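PDB 6SXT: alpha-L-arabinofuranosidase B from Aspergillus kawachii, which hydrolyses terminal non-reducing alpha-L-arabinofuranosyl residues from arabinan, arabinogalactan and arabinoxylan, helping to break down plant hemicellulose. Local coordinates for residues A110-T113 with K118-G121; T289-V294 with A315-G320. All blocks are in the same frame, centred on the assembly; numbering follows the deposited sequence.

Contact 1: A110-T113 with K118-G121; sequences APVT and KAYG
A110 meets G121 at the end of the hairpin of strands 111-114 and 117-124 away from its turn, where the chain rounds a corner. The amide N of G121 reaches A110 O at 2.8 Å. A water adds a second link, accepting from A110 N and lying 2.8 Å from G121 O.

P111 has no amide proton to give, and its place opposite Y120 is a non-hydrogen-bonded one that requires none. Its ring and the Y120 ring lie on the same face of the sheet, with P111 CB 4.1 Å from Y120 CE1. The extended K118 chain also passes here, bringing its CE to 4.0 Å from P111 CB; its NZ makes a weak hydrogen bond to Y120 OH, whose stronger partner is D62.

V112 and A119 form a hydrogen-bonded antiparallel pair closed by two N-H...O hydrogen bonds, V112 N to A119 O and A119 N to V112 O, both 2.9 Å. On the other face of the sheet, with CG1 anti to the carbonyl carbon (chi1 -67°), V112 puts CG2 between the backbone N and the carbonyl carbon, where it lies over the A119 carbonyl and 4.1 Å from A119 CB.

T113 turns its methyl, CG2, to the backbone of K118, 3.9 Å from K118 N.

The two faces have different neighbours: Y120 packs on A58 and Q61 of helix 58-64, while A110 and V112 touch strand 288-296. Along its other edge, strand 111-114 pairs with strand 317-319.

Contact 2: T289-V294 with A315-G320; sequences TFYEGV and AKYVVG
Y317 and E292 supply the polar part of this contact, a side-chain hydrogen bond between two strands of one antiparallel sheet. Y317 OH donates to E292 OE1 at 2.6 Å, using the oxygen's anti lone pair. OE1 lies in the plane of the Y317 ring, at its edge, and the carboxylate is turned 62° from that ring. The glutamate chain extends beyond a CG held between backbone N and carbonyl carbon (chi1 62°), carrying its carboxylate to the phenol. R23 forms a salt bridge with the same OE1, Y148 hydrogen-bonds with OE2, and T22 OG1 hydrogen-bonds with Y317 OH; the buried acid is thus held at both oxygens, and the arginine probably favours its charged form.

The apolar part belongs to Y291 and Y317. Their side chains run past each other in opposite directions, so that Y317 CE2 rests 3.7 Å from Y291 CB, and the rings meet obliquely with centroids 5.5 Å apart and planes at 56°. F227 meets both rings, and R226 hydrogen-bonds with Y291 OH.

Y291 and E292 both hydrogen-bond with the V150 backbone, a classic beta bulge whose successive side chains point toward Y317, on strand 288-296 of the concanavalin-clan catalytic domain.

In the fold
Both contacts are buried in the same antiparallel sheet of the catalytic domain, yet they hold it in different ways. Contact 1 joins strands adjacent in the sheet and relies on backbone hydrogen bonds, whereas contact 2 spans strands that are not paired and works through side chains alone. They share a seam: strand 111-114 lies beside 317-319, with T113 N 2.8 Å from V318 O, and V112 CG1 packs 3.4 Å from Y291 CE1. Contact 1 reaches partly exposed residues toward its turn; in contact 2 all three touching residues are buried, and its charge is met by partners within the fold. Neither borders the annotated sugar sites.

Contact 1: A110-T113 with K118-G121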
loop_
_atom_site.group_PDB
_atom_site.type_symbol
_atom_site.label_atom_id
_atom_site.label_comp_id
_atom_site.label_asym_id
_atom_site.label_seq_id
_atom_site.Cartn_x
_atom_site.Cartn_y
_atom_site.Cartn_z
ATOM N N ALA A 110 -2.460 -6.368 -0.544
ATOM C CA ALA A 110 -3.625 -5.936 0.244
ATOM C C ALA A 110 -4.846 -6.784 -0.086
ATOM O O ALA A 110 -5.882 -6.267 -0.506
ATOM C CB ALA A 110 -3.888 -4.482 0.027
ATOM N N PRO A 111 -4.790 -8.085 0.172
ATOM C CA PRO A 111 -5.957 -8.939 -0.024
ATOM C C PRO A 111 -7.031 -8.591 1.005
ATOM O O PRO A 111 -6.745 -8.371 2.193
ATOM C CB PRO A 111 -5.459 -10.365 0.205
ATOM C CG PRO A 111 -4.281 -10.162 1.185
ATOM C CD PRO A 111 -3.645 -8.855 0.740
ATOM N N VAL A 112 -8.268 -8.611 0.564
ATOM C CA VAL A 112 -9.472 -8.403 1.384
ATOM C C VAL A 112 -10.550 -9.365 0.890
ATOM O O VAL A 112 -10.388 -9.950 -0.196
ATOM C CB VAL A 112 -9.976 -6.955 1.333
ATOM C CG1 VAL A 112 -8.974 -6.025 2.005
ATOM C CG2 VAL A 112 -10.305 -6.562 -0.102
ATOM N N THR A 113 -11.649 -9.418 1.622
ATOM C CA THR A 113 -12.909 -9.876 1.057
ATOM C C THR A 113 -13.901 -8.745 1.169
ATOM O O THR A 113 -13.853 -7.962 2.151
ATOM C CB THR A 113 -13.454 -11.183 1.645
ATOM O OG1 THR A 113 -13.594 -11.029 3.066
ATOM C CG2 THR A 113 -12.577 -12.369 1.309
ATOM N N LYS A 118 -13.178 -12.422 -2.558
ATOM C CA LYS A 118 -11.806 -11.888 -2.533
ATOM C C LYS A 118 -11.659 -10.716 -3.502
ATOM O O LYS A 118 -12.254 -10.663 -4.586
ATOM C CB LYS A 118 -10.779 -12.984 -2.854
ATOM C CG LYS A 118 -9.385 -12.635 -2.339
ATOM C CD LYS A 118 -8.396 -13.766 -2.500
ATOM C CE LYS A 118 -7.056 -13.359 -1.994
ATOM N NZ LYS A 118 -6.147 -14.497 -2.076
ATOM N N ALA A 119 -10.873 -9.734 -3.074
ATOM C CA ALA A 119 -10.429 -8.640 -3.932
ATOM C C ALA A 119 -9.104 -8.140 -3.407
ATOM O O ALA A 119 -8.660 -8.557 -2.314
ATOM C CB ALA A 119 -11.444 -7.517 -3.953
ATOM N N TYR A 120 -8.490 -7.259 -4.180
ATOM C CA TYR A 120 -7.121 -6.766 -3.897
ATOM C C TYR A 120 -7.097 -5.253 -3.868
ATOM O O TYR A 120 -7.566 -4.627 -4.836
ATOM C CB TYR A 120 -6.195 -7.292 -4.986
ATOM C CG TYR A 120 -5.986 -8.778 -4.920
ATOM C CD1 TYR A 120 -5.214 -9.345 -3.907
ATOM C CD2 TYR A 120 -6.600 -9.638 -5.836
ATOM C CE1 TYR A 120 -4.982 -10.713 -3.856
ATOM C CE2 TYR A 120 -6.358 -11.006 -5.802
ATOM C CZ TYR A 120 -5.555 -11.549 -4.803
ATOM O OH TYR A 120 -5.382 -12.905 -4.744
ATOM N N GLY A 121 -6.546 -4.688 -2.779
ATOM C CA GLY A 121 -6.266 -3.264 -2.680
ATOM C C GLY A 121 -4.881 -2.911 -3.165
ATOM O O GLY A 121 -4.153 -3.758 -3.655
HETATM O O HOH W 1 -3.495 -6.420 -3.161
#

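Contact 2: T289-V294 with A315-G320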
loop_
_atom_site.group_PDB
_atom_site.type_symbol
_atom_site.label_atom_id
_atom_site.label_comp_id
_atom_site.label_asym_id
_atom_site.label_seq_id
_atom_site.Cartn_x
_atom_site.Cartn_y
_atom_site.Cartn_z
ATOM N N THR A 289 -2.286 1.926 2.379
ATOM C CA THR A 289 -3.051 1.072 1.493
ATOM C C THR A 289 -4.348 1.768 1.116
ATOM O O THR A 289 -5.076 2.216 2.019
ATOM C CB THR A 289 -3.418 -0.268 2.147
ATOM O OG1 THR A 289 -2.217 -0.963 2.480
ATOM C CG2 THR A 289 -4.243 -1.152 1.240
ATOM N N PHE A 290 -4.634 1.769 -0.167
ATOM C CA PHE A 290 -5.848 2.369 -0.751
ATOM C C PHE A 290 -6.729 1.272 -1.320
ATOM O O PHE A 290 -6.245 0.420 -2.099
ATOM C CB PHE A 290 -5.447 3.342 -1.855
ATOM C CG PHE A 290 -6.563 3.989 -2.629
ATOM C CD1 PHE A 290 -7.047 5.225 -2.272
ATOM C CD2 PHE A 290 -7.067 3.389 -3.776
ATOM C CE1 PHE A 290 -8.012 5.886 -3.015
ATOM C CE2 PHE A 290 -8.060 4.030 -4.520
ATOM C CZ PHE A 290 -8.526 5.288 -4.142
ATOM N N TYR A 291 -8.007 1.278 -0.946
ATOM C CA TYR A 291 -8.967 0.280 -1.494
ATOM C C TYR A 291 -9.918 0.936 -2.510
ATOM O O TYR A 291 -10.253 0.307 -3.532
ATOM C CB TYR A 291 -9.763 -0.332 -0.331
ATOM C CG TYR A 291 -8.890 -1.124 0.614
ATOM C CD1 TYR A 291 -8.357 -2.357 0.286
ATOM C CD2 TYR A 291 -8.593 -0.634 1.873
ATOM C CE1 TYR A 291 -7.565 -3.082 1.160
ATOM C CE2 TYR A 291 -7.798 -1.343 2.737
ATOM C CZ TYR A 291 -7.285 -2.564 2.405
ATOM O OH TYR A 291 -6.521 -3.284 3.292
ATOM N N GLU A 292 -10.462 2.102 -2.199
ATOM C CA GLU A 292 -11.403 2.815 -3.064
ATOM C C GLU A 292 -11.401 4.288 -2.686
ATOM O O GLU A 292 -11.062 4.612 -1.532
ATOM C CB GLU A 292 -12.831 2.243 -2.968
ATOM C CG GLU A 292 -13.460 2.350 -1.584
ATOM C CD GLU A 292 -14.867 1.767 -1.515
ATOM O OE1 GLU A 292 -14.948 0.534 -1.538
ATOM O OE2 GLU A 292 -15.837 2.544 -1.544
ATOM N N GLY A 293 -11.793 5.124 -3.618
ATOM C CA GLY A 293 -11.933 6.542 -3.294
ATOM C C GLY A 293 -12.434 7.300 -4.501
ATOM O O GLY A 293 -12.403 6.793 -5.626
ATOM N N VAL A 294 -12.860 8.528 -4.231
ATOM C CA VAL A 294 -13.380 9.408 -5.283
ATOM C C VAL A 294 -12.975 10.847 -4.997
ATOM O O VAL A 294 -12.679 11.192 -3.854
ATOM C CB VAL A 294 -14.888 9.317 -5.449
ATOM C CG1 VAL A 294 -15.442 7.902 -5.561
ATOM C CG2 VAL A 294 -15.612 10.113 -4.377
ATOM N N ALA A 315 -20.698 -2.971 1.857
ATOM C CA ALA A 315 -19.712 -3.709 1.033
ATOM C C ALA A 315 -18.974 -4.748 1.873
ATOM O O ALA A 315 -18.384 -5.676 1.277
ATOM C CB ALA A 315 -18.762 -2.789 0.345
ATOM N N LYS A 316 -18.938 -4.615 3.191
ATOM C CA LYS A 316 -18.406 -5.617 4.139
ATOM C C LYS A 316 -16.945 -5.978 3.853
ATOM O O LYS A 316 -16.589 -7.133 3.576
ATOM C CB LYS A 316 -19.285 -6.871 4.194
ATOM C CG LYS A 316 -20.633 -6.573 4.833
ATOM C CD LYS A 316 -21.608 -7.736 4.752
ATOM C CE LYS A 316 -22.869 -7.406 5.539
ATOM N NZ LYS A 316 -23.865 -8.498 5.415
ATOM N N TYR A 317 -16.081 -4.989 4.022
ATOM C CA TYR A 317 -14.619 -5.187 3.990
ATOM C C TYR A 317 -14.176 -6.014 5.193
ATOM O O TYR A 317 -14.517 -5.682 6.349
ATOM C CB TYR A 317 -13.884 -3.846 4.046
ATOM C CG TYR A 317 -13.694 -3.121 2.734
ATOM C CD1 TYR A 317 -14.616 -2.240 2.257
ATOM C CD2 TYR A 317 -12.569 -3.356 1.963
ATOM C CE1 TYR A 317 -14.457 -1.592 1.033
ATOM C CE2 TYR A 317 -12.410 -2.743 0.734
ATOM C CZ TYR A 317 -13.332 -1.820 0.276
ATOM O OH TYR A 317 -13.132 -1.219 -0.939
ATOM N N VAL A 318 -13.415 -7.035 4.914
ATOM C CA VAL A 318 -12.756 -7.914 5.896
ATOM C C VAL A 318 -11.347 -8.193 5.399
ATOM O O VAL A 318 -11.116 -8.347 4.194
ATOM C CB VAL A 318 -13.554 -9.208 6.128
ATOM C CG1 VAL A 318 -12.827 -10.128 7.114
ATOM C CG2 VAL A 318 -14.973 -8.888 6.567
ATOM N N VAL A 319 -10.403 -8.309 6.329
ATOM C CA VAL A 319 -9.015 -8.692 5.999
ATOM C C VAL A 319 -9.023 -10.024 5.248
ATOM O O VAL A 319 -9.757 -10.942 5.647
ATOM C CB VAL A 319 -8.176 -8.719 7.284
ATOM C CG1 VAL A 319 -6.891 -9.458 7.092
ATOM C CG2 VAL A 319 -7.911 -7.297 7.757
ATOM N N GLY A 320 -8.249 -10.103 4.173
ATOM C CA GLY A 320 -8.078 -11.304 3.378
ATOM C C GLY A 320 -6.826 -12.084 3.776
ATOM O O GLY A 320 -6.023 -11.591 4.580
#